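PDB 4HR1: putative uncharacterized protein from Pyrococcus abyssi virus 1, which is of unknown function but folds as a small, mostly helical bundle of a bromodomain-like family. Local coordinates for residues E86-K89 and E90-V94. Numbering follows the deposited sequence.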
# COMPACT_ATOMS: atom_id res chain seq x y z
N GLU A 86 0.97 11.44 9.54
CA GLU A 86 0.46 11.30 10.90
C GLU A 86 -0.81 12.08 11.08
O GLU A 86 -1.71 11.58 11.73
CB GLU A 86 1.54 11.55 11.95
CG GLU A 86 1.24 10.93 13.31
CD GLU A 86 1.21 9.42 13.43
OE1 GLU A 86 0.64 8.93 14.44
OE2 GLU A 86 1.81 8.72 12.59
N ASP A 87 -0.95 13.23 10.40
CA ASP A 87 -2.20 14.00 10.43
C ASP A 87 -3.29 13.22 9.70
O ASP A 87 -4.44 13.23 10.15
CB ASP A 87 -2.04 15.38 9.77
CG ASP A 87 -1.05 16.31 10.46
OD1 ASP A 87 -1.20 16.55 11.67
OD2 ASP A 87 -0.18 16.87 9.76
N ILE A 88 -2.92 12.50 8.61
CA ILE A 88 -3.87 11.68 7.84
C ILE A 88 -4.42 10.56 8.75
O ILE A 88 -5.64 10.39 8.84
CB ILE A 88 -3.31 11.19 6.47
CG1 ILE A 88 -3.01 12.41 5.53
CG2 ILE A 88 -4.30 10.24 5.79
CD1 ILE A 88 -1.92 12.17 4.46
N LYS A 89 -3.51 9.90 9.50
CA LYS A 89 -3.86 8.85 10.45
C LYS A 89 -4.92 9.37 11.45
O LYS A 89 -5.95 8.73 11.62
CB LYS A 89 -2.61 8.29 11.15
CG LYS A 89 -2.87 7.05 11.99
CD LYS A 89 -1.58 6.31 12.32
CE LYS A 89 -1.88 4.98 12.98
NZ LYS A 89 -0.66 4.12 13.10
N GLU A 90 -4.68 10.57 12.00
CA GLU A 90 -5.57 11.25 12.95
C GLU A 90 -6.95 11.43 12.34
O GLU A 90 -7.94 11.07 12.96
CB GLU A 90 -4.95 12.61 13.35
CG GLU A 90 -5.42 13.19 14.67
CD GLU A 90 -6.57 14.18 14.64
OE1 GLU A 90 -6.83 14.81 15.69
OE2 GLU A 90 -7.22 14.32 13.58
N GLN A 91 -7.01 11.95 11.10
CA GLN A 91 -8.27 12.18 10.39
C GLN A 91 -8.98 10.87 10.03
O GLN A 91 -10.22 10.85 9.95
CB GLN A 91 -8.06 13.06 9.15
CG GLN A 91 -7.56 14.48 9.42
CD GLN A 91 -7.53 15.28 8.14
OE1 GLN A 91 -8.42 16.10 7.87
NE2 GLN A 91 -6.53 15.04 7.30
N ILE A 92 -8.22 9.78 9.83
CA ILE A 92 -8.77 8.44 9.56
C ILE A 92 -9.53 7.93 10.80
O ILE A 92 -10.70 7.52 10.68
CB ILE A 92 -7.64 7.45 9.08
CG1 ILE A 92 -7.13 7.75 7.63
CG2 ILE A 92 -8.02 5.97 9.27
CD1 ILE A 92 -8.18 7.89 6.53
N ILE A 93 -8.85 7.95 12.00
CA ILE A 93 -9.37 7.48 13.29
C ILE A 93 -10.61 8.29 13.65
O ILE A 93 -11.65 7.73 14.01
CB ILE A 93 -8.27 7.48 14.38
CG1 ILE A 93 -7.10 6.54 13.99
CG2 ILE A 93 -8.84 7.10 15.75
CD1 ILE A 93 -5.76 6.90 14.53
N VAL A 94 -10.52 9.61 13.46
CA VAL A 94 -11.62 10.55 13.68
C VAL A 94 -12.82 10.17 12.78
O VAL A 94 -13.95 10.18 13.26
CB VAL A 94 -11.13 12.01 13.48
CG1 VAL A 94 -12.29 12.99 13.35
CG2 VAL A 94 -10.21 12.42 14.63
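K89 sets its CG anti to the backbone N (chi1 -171°), and I93 turns its CG1 back along the helix, beside its own N (chi1 -61°). These torsions bring CG of the lysine chain against the end of the I93 CG1-CD1 branch. K89 CG lies 3.9 Å from I93 CD1, and the two side chains run past each other at a slant. The same I93 methyl also rests near the backbone, with CD1 3.4 Å from K89 O. Beyond CG the lysine stays extended, and its ammonium end makes a cation-pi contact with W15. One residue earlier on each turn, I88 and I92 form the apolar pair. I88 CG2 comes within 4.2 Å of I92 CG1, a light touch. Backbone i, i+4 bonds run beneath both pairs. I92 N donates to I88 O at 2.8 Å, and I93 N to K89 O at 3.0 Å with a straighter N-H...O angle of 166°. E90 N and Q91 N likewise donate to E86 O and D87 O, continuing the pattern. I88 and I92 are buried. I88 packs on V47 and I50 of helix 34-63 and also meets L16, while I92 faces A19 and I20 of helix 5-30. E86 bends away to a salt bridge with K12, which ties the same turn to helix 5-30. D87 and E90 lie on the exposed face. Regular i, i+4 bonding, with I88 and I92 turned to neighbouring helices and D87 and E90 on the exposed side, is characteristic of an amphipathic alpha-helix, here helix 72-98 of a helical bundle.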